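Local coordinates for RagB/SusD domain protein (Flavobacterium johnsoniae, PDB 5J5U), which binds chitin as a SusD-like protein of a polysaccharide utilization locus, probably as a lipoprotein that captures chitin chains at the cell surface, at residues 35-39 / 250-254; 105-109 / 153-157; 158-163 / 178-182; 263-268 / 405-409; 271-275 / 384-388. One frame throughout, in Å; residues are numbered along the deposited sequence.

Contact 1 (35-39 / 250-254)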
# COMPACT_ATOMS: atom_id res chain seq x y z
N HIS A 35 -12.37 -1.93 0.65
CA HIS A 35 -13.25 -0.99 -0.04
C HIS A 35 -13.09 0.41 0.57
O HIS A 35 -12.98 1.40 -0.15
CB HIS A 35 -14.72 -1.47 0.06
CG HIS A 35 -15.66 -0.77 -0.86
ND1 HIS A 35 -17.02 -0.99 -0.85
CD2 HIS A 35 -15.43 0.14 -1.84
CE1 HIS A 35 -17.59 -0.23 -1.77
NE2 HIS A 35 -16.65 0.47 -2.39
N ARG A 36 -13.07 0.49 1.90
CA ARG A 36 -13.13 1.79 2.56
C ARG A 36 -11.75 2.46 2.74
O ARG A 36 -11.58 3.64 2.48
CB ARG A 36 -13.84 1.64 3.91
CG ARG A 36 -15.33 1.34 3.77
CD ARG A 36 -15.94 0.74 5.05
NE ARG A 36 -17.39 0.54 4.91
CZ ARG A 36 -17.94 -0.46 4.24
NH1 ARG A 36 -17.18 -1.38 3.66
NH2 ARG A 36 -19.26 -0.55 4.13
N THR A 37 -10.74 1.69 3.15
CA THR A 37 -9.44 2.28 3.45
C THR A 37 -8.50 2.29 2.26
O THR A 37 -7.78 3.26 2.05
CB THR A 37 -8.74 1.53 4.60
OG1 THR A 37 -9.68 1.27 5.64
CG2 THR A 37 -7.61 2.38 5.15
N ASN A 38 -8.51 1.22 1.47
CA ASN A 38 -7.68 1.10 0.28
C ASN A 38 -8.29 1.87 -0.90
O ASN A 38 -7.72 2.88 -1.38
CB ASN A 38 -7.47 -0.40 -0.07
CG ASN A 38 -6.58 -0.64 -1.31
OD1 ASN A 38 -6.11 0.28 -1.99
ND2 ASN A 38 -6.36 -1.92 -1.60
N LEU A 39 -9.47 1.42 -1.34
CA LEU A 39 -10.10 1.97 -2.53
C LEU A 39 -10.57 3.41 -2.33
O LEU A 39 -10.11 4.30 -3.00
CB LEU A 39 -11.29 1.09 -2.98
CG LEU A 39 -12.02 1.40 -4.31
CD1 LEU A 39 -11.06 1.84 -5.39
CD2 LEU A 39 -12.86 0.22 -4.81
N GLY A 250 -14.73 -4.35 -3.48
CA GLY A 250 -15.00 -2.92 -3.57
C GLY A 250 -15.29 -2.47 -5.01
O GLY A 250 -16.26 -1.77 -5.26
N PHE A 251 -14.44 -2.88 -5.94
CA PHE A 251 -14.64 -2.61 -7.37
C PHE A 251 -16.03 -3.01 -7.87
O PHE A 251 -16.63 -2.30 -8.67
CB PHE A 251 -13.57 -3.33 -8.20
CG PHE A 251 -12.23 -2.62 -8.21
CD1 PHE A 251 -12.16 -1.24 -8.26
CD2 PHE A 251 -11.05 -3.35 -8.17
CE1 PHE A 251 -10.93 -0.59 -8.28
CE2 PHE A 251 -9.80 -2.71 -8.20
CZ PHE A 251 -9.74 -1.33 -8.25
N ILE A 252 -16.54 -4.14 -7.37
CA ILE A 252 -17.83 -4.71 -7.79
C ILE A 252 -19.00 -4.02 -7.07
O ILE A 252 -20.05 -3.81 -7.66
CB ILE A 252 -17.86 -6.24 -7.57
CG1 ILE A 252 -16.88 -6.91 -8.52
CG2 ILE A 252 -19.24 -6.82 -7.85
CD1 ILE A 252 -16.52 -8.35 -8.15
N SER A 253 -18.81 -3.63 -5.82
CA SER A 253 -19.88 -2.90 -5.12
C SER A 253 -19.99 -1.45 -5.60
O SER A 253 -21.00 -0.80 -5.36
CB SER A 253 -19.65 -2.95 -3.62
OG SER A 253 -19.19 -4.23 -3.26
N ASP A 254 -18.96 -0.94 -6.27
CA ASP A 254 -19.06 0.35 -6.95
C ASP A 254 -19.68 0.19 -8.34
O ASP A 254 -19.68 1.13 -9.15
CB ASP A 254 -17.69 1.01 -7.07
CG ASP A 254 -17.19 1.55 -5.75
OD1 ASP A 254 -18.00 1.74 -4.82
OD2 ASP A 254 -15.97 1.80 -5.65
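The imidazole of His35 lies against the backbone of Gly250 and reaches past it to the carboxylate of Asp254. Gly250 CA sits over one face of the ring, 3.6 Å from the centroid of the His35 ring and 18° off its normal, a CH-pi contact. With His35 CA and Gly250 CA only 4.4 Å apart, the lack of a side chain at Gly250 lets the imidazole lie directly on the backbone. At the edge of the ring, His35 NE2 donates to Asp254 OD1 at 3.1 Å, with an N-H...O angle of 148°. The acceptor lies close to the imidazole plane, but the bond meets the carboxylate from above its own plane. Helix 31-45 and helix 246-253 are brought together here within the largely helical SusD-like fold, and Asp254 is the first residue to leave helical geometry at the end of the second helix. His35 reaches it because CG is anti to the backbone N (chi1 -166°). One turn on, Leu39 CD2 rests 3.6 Å from Gly250 C, while Leu39 CD1 meets Phe251 CE1 at 3.8 Å. Ala54 and Val55 of helix 53-60 also touch the Asp254 side chain. Asp258 brings a second carboxylate close to Asp254 OD2, which may raise the proton affinity of the pair, while the histidine N-H probably eases the repulsion.

Contact 2 (105-109 / 153-157)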
# COMPACT_ATOMS: atom_id res chain seq x y z
N LYS A 105 5.64 -13.35 13.92
CA LYS A 105 6.14 -12.03 14.32
C LYS A 105 6.24 -11.10 13.10
O LYS A 105 5.85 -9.91 13.17
CB LYS A 105 7.49 -12.12 15.04
CG LYS A 105 7.35 -12.28 16.56
CD LYS A 105 8.69 -12.43 17.26
CE LYS A 105 9.50 -13.55 16.63
NZ LYS A 105 10.70 -13.89 17.41
N ILE A 106 6.73 -11.65 11.98
CA ILE A 106 6.79 -10.91 10.73
C ILE A 106 5.36 -10.52 10.34
O ILE A 106 5.09 -9.36 10.04
CB ILE A 106 7.49 -11.71 9.62
CG1 ILE A 106 8.95 -11.97 10.00
CG2 ILE A 106 7.51 -10.96 8.31
CD1 ILE A 106 9.64 -12.93 9.09
N MET A 107 4.44 -11.49 10.44
CA MET A 107 3.06 -11.19 10.14
C MET A 107 2.62 -10.00 10.98
O MET A 107 2.00 -9.07 10.45
CB MET A 107 2.15 -12.40 10.41
CG MET A 107 2.21 -13.49 9.37
SD MET A 107 1.63 -12.99 7.74
CE MET A 107 -0.10 -12.62 8.02
N LYS A 108 2.99 -10.01 12.26
CA LYS A 108 2.42 -9.04 13.19
C LYS A 108 2.85 -7.65 12.78
O LYS A 108 2.08 -6.69 12.94
CB LYS A 108 2.80 -9.34 14.63
CG LYS A 108 2.43 -8.20 15.59
CD LYS A 108 1.93 -8.71 16.93
CE LYS A 108 3.05 -8.86 17.93
NZ LYS A 108 3.97 -7.70 17.96
N VAL A 109 4.04 -7.54 12.19
CA VAL A 109 4.50 -6.22 11.76
C VAL A 109 3.63 -5.77 10.57
O VAL A 109 3.11 -4.66 10.56
CB VAL A 109 6.01 -6.21 11.41
CG1 VAL A 109 6.42 -4.86 10.84
CG2 VAL A 109 6.84 -6.55 12.65
N ASP A 153 11.76 -6.66 15.95
CA ASP A 153 11.15 -7.92 15.57
C ASP A 153 11.61 -8.42 14.20
O ASP A 153 11.80 -9.61 14.03
CB ASP A 153 9.64 -7.81 15.58
CG ASP A 153 9.08 -7.93 16.95
OD1 ASP A 153 9.87 -8.23 17.86
OD2 ASP A 153 7.85 -7.77 17.12
N LEU A 154 11.75 -7.54 13.21
CA LEU A 154 12.20 -7.98 11.89
C LEU A 154 13.66 -8.46 11.90
O LEU A 154 14.01 -9.49 11.29
CB LEU A 154 12.02 -6.86 10.87
CG LEU A 154 10.56 -6.51 10.63
CD1 LEU A 154 10.43 -5.22 9.81
CD2 LEU A 154 9.81 -7.68 9.98
N ASP A 155 14.52 -7.71 12.59
CA ASP A 155 15.91 -8.11 12.77
C ASP A 155 16.01 -9.51 13.40
O ASP A 155 16.54 -10.49 12.80
CB ASP A 155 16.61 -7.08 13.63
CG ASP A 155 18.06 -7.42 13.88
OD1 ASP A 155 18.92 -6.95 13.11
OD2 ASP A 155 18.32 -8.16 14.86
N GLU A 156 15.43 -9.63 14.59
CA GLU A 156 15.50 -10.88 15.32
C GLU A 156 14.80 -12.02 14.60
O GLU A 156 15.22 -13.16 14.72
CB GLU A 156 14.91 -10.73 16.71
CG GLU A 156 15.70 -9.78 17.57
CD GLU A 156 15.07 -9.58 18.92
OE1 GLU A 156 14.01 -10.19 19.17
OE2 GLU A 156 15.65 -8.83 19.73
N SER A 157 13.73 -11.72 13.86
CA SER A 157 12.99 -12.77 13.17
C SER A 157 13.74 -13.28 11.96
O SER A 157 13.67 -14.47 11.63
CB SER A 157 11.62 -12.27 12.76
OG SER A 157 10.85 -12.06 13.93
O HOH W 1 6.49 -7.31 19.30
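Helix 105-109 and helix 153-157 run nearly antiparallel, their axes 9.5 Å apart at closest approach with 156° between their N-to-C directions. They belong to helices 98-119 and 143-160 of the helical SusD-like fold, whose family is placed in the TPR clan. Branched aliphatic side chains suit the buried side: Val109 CG1 meets Leu154 CD1 at 4.2 Å, and Ile106 CG2 lies 4.3 Å from Leu154 CD2. Ile106 also extends its CG1 branch to Ser157 CB at 3.9 Å, where the short serine side chain lets the isoleucine come in close to its helix. On the partly exposed side, Asp153 faces Lys108 in a long salt bridge. The two are also bridged by a water that accepts from Lys108 NZ and donates to Asp153 OD2, the latter at 2.6 Å. Lys108 bends at chi2, chi3 and chi4 to curl its ammonium back toward that water, and Tyr124 gives NZ another partner. Lys105 instead lays its aliphatic chain across Ser157, with Lys105 CE 3.4 Å from Ser157 OG, and sends its ammonium on to Gln160. A long, flexible residue serves both purposes, apolar along its length and charged at its end. Ser157 keeps its hydroxyl within its own helix: OG donates to Asp153 O at 2.6 Å, while Ser157 N reaches the same oxygen from the opposite face of the carbonyl plane.

Contact 3 (158-163 / 178-182)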
# COMPACT_ATOMS: atom_id res chain seq x y z
N PHE A 158 14.47 -12.38 11.30
CA PHE A 158 15.38 -12.77 10.24
C PHE A 158 16.40 -13.76 10.78
O PHE A 158 16.58 -14.85 10.22
CB PHE A 158 16.10 -11.57 9.64
CG PHE A 158 17.20 -11.96 8.70
CD1 PHE A 158 16.90 -12.44 7.44
CD2 PHE A 158 18.52 -11.87 9.09
CE1 PHE A 158 17.92 -12.81 6.57
CE2 PHE A 158 19.54 -12.23 8.22
CZ PHE A 158 19.24 -12.70 6.96
N THR A 159 17.08 -13.36 11.85
CA THR A 159 18.08 -14.22 12.46
C THR A 159 17.50 -15.55 13.00
O THR A 159 18.14 -16.60 12.95
CB THR A 159 18.81 -13.45 13.57
OG1 THR A 159 19.44 -12.30 13.00
CG2 THR A 159 19.85 -14.33 14.27
N GLN A 160 16.27 -15.51 13.49
CA GLN A 160 15.65 -16.65 14.16
C GLN A 160 15.19 -17.75 13.19
O GLN A 160 15.23 -18.93 13.53
CB GLN A 160 14.48 -16.15 15.00
CG GLN A 160 13.54 -17.20 15.56
CD GLN A 160 12.50 -16.58 16.49
OE1 GLN A 160 12.66 -15.44 16.94
NE2 GLN A 160 11.44 -17.33 16.79
N LEU A 161 14.77 -17.37 11.99
CA LEU A 161 14.41 -18.35 10.95
C LEU A 161 15.60 -19.27 10.66
O LEU A 161 16.66 -18.82 10.21
CB LEU A 161 13.96 -17.64 9.67
CG LEU A 161 12.57 -17.00 9.73
CD1 LEU A 161 12.27 -16.20 8.48
CD2 LEU A 161 11.53 -18.08 9.92
N ASN A 162 15.43 -20.57 10.89
CA ASN A 162 16.58 -21.48 10.79
C ASN A 162 16.17 -22.88 10.31
O ASN A 162 15.01 -23.27 10.42
CB ASN A 162 17.27 -21.53 12.17
CG ASN A 162 18.49 -22.43 12.20
OD1 ASN A 162 18.48 -23.57 11.73
ND2 ASN A 162 19.57 -21.92 12.79
N ALA A 163 17.14 -23.62 9.79
CA ALA A 163 16.93 -24.98 9.30
C ALA A 163 16.37 -25.90 10.39
O ALA A 163 15.73 -26.91 10.10
CB ALA A 163 18.23 -25.55 8.75
N ILE A 178 11.05 -20.87 4.40
CA ILE A 178 11.58 -19.86 5.31
C ILE A 178 12.54 -18.90 4.61
O ILE A 178 12.70 -17.77 5.04
CB ILE A 178 12.30 -20.48 6.55
CG1 ILE A 178 13.64 -21.12 6.18
CG2 ILE A 178 11.39 -21.46 7.27
CD1 ILE A 178 14.49 -21.47 7.40
N SER A 179 13.14 -19.34 3.50
CA SER A 179 14.07 -18.49 2.75
C SER A 179 13.34 -17.27 2.20
O SER A 179 13.92 -16.19 2.06
CB SER A 179 14.72 -19.26 1.61
OG SER A 179 13.77 -19.60 0.61
N LYS A 180 12.08 -17.45 1.83
CA LYS A 180 11.30 -16.34 1.32
C LYS A 180 10.86 -15.46 2.51
O LYS A 180 10.81 -14.23 2.41
CB LYS A 180 10.10 -16.84 0.51
CG LYS A 180 10.47 -17.28 -0.92
CD LYS A 180 9.24 -17.74 -1.69
CE LYS A 180 9.50 -17.91 -3.17
NZ LYS A 180 10.25 -16.75 -3.70
N TRP A 181 10.59 -16.09 3.64
CA TRP A 181 10.21 -15.33 4.81
C TRP A 181 11.34 -14.41 5.27
O TRP A 181 11.10 -13.28 5.71
CB TRP A 181 9.75 -16.26 5.93
CG TRP A 181 8.32 -16.65 5.77
CD1 TRP A 181 7.84 -17.83 5.27
CD2 TRP A 181 7.18 -15.82 6.03
NE1 TRP A 181 6.47 -17.80 5.25
CE2 TRP A 181 6.03 -16.58 5.70
CE3 TRP A 181 7.01 -14.53 6.51
CZ2 TRP A 181 4.74 -16.08 5.85
CZ3 TRP A 181 5.73 -14.03 6.67
CH2 TRP A 181 4.61 -14.80 6.34
N LYS A 182 12.58 -14.87 5.13
CA LYS A 182 13.73 -14.03 5.48
C LYS A 182 13.74 -12.75 4.65
O LYS A 182 13.76 -11.63 5.20
CB LYS A 182 15.04 -14.79 5.28
CG LYS A 182 15.26 -15.88 6.32
CD LYS A 182 16.55 -16.65 6.11
CE LYS A 182 16.92 -17.41 7.38
NZ LYS A 182 18.04 -16.77 8.16
O HOH W 2 18.90 -17.40 10.56
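The ammonium of Lys182 is gripped at the end of helix 143-160, where NZ donates to Phe158 O at 3.2 Å and also gives a proton to a water 2.6 Å from NZ. That water lies within hydrogen-bonding reach of Thr159 O and Leu161 O, main-chain oxygens around the helix C-terminus. The same NZ stands over one face of the Phe158 ring, 4.5 Å from its centroid and 17° off the normal, a cation-pi contact. Carbonyls at a helix C-terminus probably favour a positive charge, and lysine is long enough to bring one. The chain stays extended until chi4 (-104°), which turns NZ in among these groups. Nearer its root, Lys182 CB packs on Phe158 CD1 at 3.7 Å, the two side chains crossing at about a right angle. The contact closes an antiparallel helical hairpin, helices 143-160 and 178-195 joined by a connection without helix or strand. Leu161, the first residue to leave helical geometry, packs against the second helix: Leu161 CD1 touches Trp181 CB at 3.6 Å, and Leu161 CD2 lies 4.2 Å from Ile178 CB. Ala102 of helix 98-119 also packs against this leucine. Toward the exposed end, Ile178 CD1 reaches the backbone of Asn162, 3.6 Å from Asn162 O.

Contact 4 (263-268 / 405-409)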
# COMPACT_ATOMS: atom_id res chain seq x y z
N LEU A 263 -4.54 11.77 -13.72
CA LEU A 263 -3.13 11.91 -13.36
C LEU A 263 -2.33 10.64 -13.75
O LEU A 263 -1.27 10.71 -14.40
CB LEU A 263 -3.00 12.20 -11.87
CG LEU A 263 -1.60 12.46 -11.32
CD1 LEU A 263 -1.00 13.76 -11.86
CD2 LEU A 263 -1.62 12.44 -9.78
N LEU A 264 -2.84 9.47 -13.36
CA LEU A 264 -2.16 8.23 -13.66
C LEU A 264 -2.17 7.94 -15.16
O LEU A 264 -1.13 7.67 -15.75
CB LEU A 264 -2.79 7.07 -12.90
CG LEU A 264 -2.22 5.65 -13.10
CD1 LEU A 264 -0.78 5.64 -12.69
CD2 LEU A 264 -3.01 4.66 -12.27
N ILE A 265 -3.33 8.02 -15.79
CA ILE A 265 -3.43 7.70 -17.21
C ILE A 265 -2.56 8.63 -18.03
O ILE A 265 -1.79 8.16 -18.86
CB ILE A 265 -4.87 7.77 -17.72
CG1 ILE A 265 -5.73 6.71 -17.01
CG2 ILE A 265 -4.90 7.58 -19.25
CD1 ILE A 265 -5.24 5.28 -17.19
N ASP A 266 -2.67 9.94 -17.82
CA ASP A 266 -1.79 10.87 -18.51
C ASP A 266 -0.32 10.53 -18.27
O ASP A 266 0.47 10.63 -19.19
CB ASP A 266 -2.03 12.32 -18.07
CG ASP A 266 -3.34 12.89 -18.55
OD1 ASP A 266 -4.07 12.23 -19.33
OD2 ASP A 266 -3.63 14.04 -18.18
N TYR A 267 0.06 10.15 -17.05
CA TYR A 267 1.47 9.85 -16.85
C TYR A 267 1.90 8.63 -17.66
O TYR A 267 2.97 8.64 -18.27
CB TYR A 267 1.81 9.62 -15.38
CG TYR A 267 3.30 9.46 -15.15
CD1 TYR A 267 4.10 10.57 -15.01
CD2 TYR A 267 3.90 8.21 -15.10
CE1 TYR A 267 5.46 10.45 -14.81
CE2 TYR A 267 5.26 8.07 -14.91
CZ TYR A 267 6.04 9.21 -14.77
OH TYR A 267 7.41 9.11 -14.58
N LEU A 268 1.09 7.58 -17.65
CA LEU A 268 1.43 6.34 -18.34
C LEU A 268 1.44 6.53 -19.86
O LEU A 268 2.30 6.00 -20.57
CB LEU A 268 0.46 5.23 -17.94
CG LEU A 268 0.46 4.78 -16.47
CD1 LEU A 268 -0.67 3.81 -16.23
CD2 LEU A 268 1.80 4.14 -16.07
N THR A 405 7.10 8.77 -8.03
CA THR A 405 6.11 8.51 -9.06
C THR A 405 6.06 7.02 -9.44
O THR A 405 4.97 6.41 -9.56
CB THR A 405 6.39 9.36 -10.32
OG1 THR A 405 6.59 10.73 -9.93
CG2 THR A 405 5.24 9.28 -11.31
N GLN A 406 7.25 6.43 -9.59
CA GLN A 406 7.31 5.01 -9.90
C GLN A 406 6.72 4.16 -8.76
O GLN A 406 5.97 3.22 -9.01
CB GLN A 406 8.75 4.58 -10.21
CG GLN A 406 9.25 5.06 -11.55
CD GLN A 406 8.38 4.59 -12.71
OE1 GLN A 406 7.75 3.53 -12.65
NE2 GLN A 406 8.31 5.41 -13.75
N LEU A 407 7.06 4.47 -7.51
CA LEU A 407 6.49 3.74 -6.38
C LEU A 407 4.96 3.89 -6.34
O LEU A 407 4.23 2.95 -6.06
CB LEU A 407 7.09 4.23 -5.06
CG LEU A 407 8.46 3.67 -4.67
CD1 LEU A 407 9.15 4.59 -3.68
CD2 LEU A 407 8.34 2.27 -4.12
N TRP A 408 4.50 5.09 -6.63
CA TRP A 408 3.08 5.41 -6.68
C TRP A 408 2.40 4.53 -7.73
O TRP A 408 1.24 4.11 -7.55
CB TRP A 408 2.91 6.91 -6.97
CG TRP A 408 1.52 7.35 -7.21
CD1 TRP A 408 0.52 7.43 -6.29
CD2 TRP A 408 0.96 7.81 -8.45
NE1 TRP A 408 -0.64 7.88 -6.88
CE2 TRP A 408 -0.39 8.13 -8.21
CE3 TRP A 408 1.48 7.99 -9.74
CZ2 TRP A 408 -1.23 8.62 -9.21
CZ3 TRP A 408 0.65 8.47 -10.73
CH2 TRP A 408 -0.69 8.79 -10.46
N ILE A 409 3.13 4.21 -8.80
CA ILE A 409 2.58 3.30 -9.81
C ILE A 409 2.65 1.86 -9.32
O ILE A 409 1.70 1.09 -9.45
CB ILE A 409 3.31 3.45 -11.16
CG1 ILE A 409 3.02 4.85 -11.73
CG2 ILE A 409 2.83 2.40 -12.15
CD1 ILE A 409 3.70 5.16 -13.04
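Two helices of the SusD-like fold, 262-270 and 399-410, pack across each other here at 115° between the N-to-C directions of segments 263-268 and 405-409, the segment axes coming within 11.9 Å of each other. Large side chains suit so wide a gap. A chi1 of -174° swings the Tyr267 ring away from its own backbone N and against the methyl of Thr405: Thr405 CG2 lies 3.7 Å from the Tyr267 ring centroid and 17° off the normal, a CH-pi contact. Threonine can divide its branches, sending CG2 across the interface while OG1 turns back to Glu401 O of its own helix. Ile409 CD1 is held by two side chains, 3.7 Å from Tyr267 CD2 and the same distance from Leu268 CD2. Next to Ile409, the six-membered end of the Trp408 indole reaches two leucines, with Trp408 CH2 3.6 Å from Leu264 CB and 3.8 Å from Leu263 CD2. Its NE1 donates elsewhere, to Val46 O, which probably helps fix the rotation of the indole. No hydrogen bond joins the two segments. Cohesion therefore rests on dispersion and shape between rings and branched aliphatic groups, and the polar ends of Thr405 and Trp408 are satisfied by backbone carbonyls outside the two segments.

Contact 5 (271-275 / 384-388)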
# COMPACT_ATOMS: atom_id res chain seq x y z
N ASN A 271 4.33 9.28 -21.26
CA ASN A 271 5.72 8.83 -21.14
C ASN A 271 5.95 7.47 -21.79
O ASN A 271 7.03 6.89 -21.66
CB ASN A 271 6.17 8.76 -19.66
CG ASN A 271 6.21 10.13 -18.99
OD1 ASN A 271 7.05 10.98 -19.32
ND2 ASN A 271 5.32 10.35 -18.03
N GLY A 272 4.93 6.94 -22.45
CA GLY A 272 5.02 5.65 -23.10
C GLY A 272 5.32 4.47 -22.20
O GLY A 272 6.10 3.60 -22.56
N ASP A 273 4.73 4.45 -21.01
CA ASP A 273 4.83 3.32 -20.09
C ASP A 273 4.05 2.14 -20.67
O ASP A 273 2.91 2.30 -21.10
CB ASP A 273 4.31 3.71 -18.70
CG ASP A 273 4.80 2.78 -17.60
OD1 ASP A 273 4.44 1.60 -17.64
OD2 ASP A 273 5.53 3.23 -16.69
N PRO A 274 4.67 0.95 -20.73
CA PRO A 274 3.98 -0.23 -21.28
C PRO A 274 2.80 -0.71 -20.41
O PRO A 274 2.05 -1.59 -20.81
CB PRO A 274 5.07 -1.31 -21.32
CG PRO A 274 6.34 -0.57 -21.24
CD PRO A 274 6.08 0.66 -20.42
N ARG A 275 2.66 -0.15 -19.22
CA ARG A 275 1.62 -0.64 -18.32
C ARG A 275 0.28 -0.05 -18.67
O ARG A 275 -0.72 -0.48 -18.12
CB ARG A 275 1.97 -0.32 -16.87
CG ARG A 275 3.03 -1.23 -16.29
CD ARG A 275 3.48 -0.76 -14.92
NE ARG A 275 4.32 0.42 -15.05
CZ ARG A 275 5.17 0.82 -14.11
NH1 ARG A 275 5.26 0.14 -12.97
NH2 ARG A 275 5.91 1.90 -14.29
N SER A 384 9.89 -3.53 -25.55
CA SER A 384 9.18 -2.32 -25.12
C SER A 384 9.66 -1.85 -23.74
O SER A 384 9.84 -0.65 -23.50
CB SER A 384 7.67 -2.55 -25.11
OG SER A 384 7.28 -3.55 -24.17
N ILE A 385 9.88 -2.81 -22.84
CA ILE A 385 10.37 -2.52 -21.49
C ILE A 385 11.74 -1.88 -21.54
O ILE A 385 11.97 -0.81 -20.96
CB ILE A 385 10.44 -3.79 -20.61
CG1 ILE A 385 9.06 -4.45 -20.51
CG2 ILE A 385 11.03 -3.47 -19.24
CD1 ILE A 385 9.03 -5.74 -19.71
N ASP A 386 12.64 -2.52 -22.27
CA ASP A 386 14.01 -2.03 -22.40
C ASP A 386 14.02 -0.64 -23.03
O ASP A 386 14.76 0.25 -22.61
CB ASP A 386 14.84 -3.02 -23.21
CG ASP A 386 14.90 -4.40 -22.57
OD1 ASP A 386 14.72 -4.49 -21.33
OD2 ASP A 386 15.09 -5.41 -23.29
N ALA A 387 13.16 -0.45 -24.03
CA ALA A 387 13.07 0.83 -24.72
C ALA A 387 12.61 1.94 -23.77
O ALA A 387 13.19 3.03 -23.73
CB ALA A 387 12.14 0.73 -25.93
N TYR A 388 11.57 1.64 -23.00
CA TYR A 388 11.01 2.61 -22.05
C TYR A 388 12.00 2.99 -20.96
O TYR A 388 12.22 4.17 -20.69
CB TYR A 388 9.73 2.04 -21.43
CG TYR A 388 9.14 2.83 -20.27
CD1 TYR A 388 8.59 4.09 -20.45
CD2 TYR A 388 9.08 2.27 -18.99
CE1 TYR A 388 8.03 4.79 -19.40
CE2 TYR A 388 8.52 2.96 -17.93
CZ TYR A 388 7.99 4.21 -18.14
OH TYR A 388 7.43 4.88 -17.08
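Tyr388 packs closely into the bend made by residues 271-275, whereas Ser384, a turn earlier on helix 382-391, touches it lightly. Over one face of the phenol lie Asp273 CA, 3.8 Å from the Tyr388 ring centroid, and Pro274 CD, 4.0 Å from it, both as CH-pi contacts. At the ring edge, Asn271 O approaches Tyr388 CE1 to 3.2 Å. The Tyr388 side chain leaves its helix on the side opposite the backbone N (chi1 171°), bringing its OH beside Asp273 OD2, a weak and doubtful hydrogen bond. On the looser side, Pro274 CB stays 4.2 Å from Ser384 OG, which bonds to Ser381 O. Gly272 is solvent-exposed, although Gly272 O approaches Tyr388 CD1 at 3.3 Å. Its positive phi, which glycine adopts easily, makes it the C-prime residue of the Schellman motif ending helix 262-270. Asp273 then caps the following turn: OD1 accepts from Arg275 N through its anti lone pair. Arg275 grips the same carboxylate side-on, Arg275 NE to Asp273 OD1 at 2.8 Å and Arg275 NH2 to Asp273 OD2 at 2.8 Å, the latter nearly straight at 174°. Gripped at both oxygens, the carboxylate is held against rotation, and the arginine's charge would probably help keep it ionised.

How the contacts relate
The five contacts fall into two linked pairs and one more isolated pairing within one largely helical SusD-like chain. Contacts 2 and 3 share helix 143-160, with centres about 11 Å apart, and touch where Ile106 and Met107 pack on Trp181. Contacts 4 and 5, centres about 13 Å apart, touch through Gln406 and Arg275, and through the backbone of Leu268 and Asp273. Contact 1 spans residues 35 to 254, so contacts 2 and 3 fall within it; it closes before contact 4 opens, and contact 4 in turn spans contact 5. Contacts 2 and 4 lie on opposite sides of the chain's centre, centres about 32 Å apart. Contacts 2 and 3 thus tie helices close in sequence, while contacts 1, 4 and 5 join segments more than 100 residues apart.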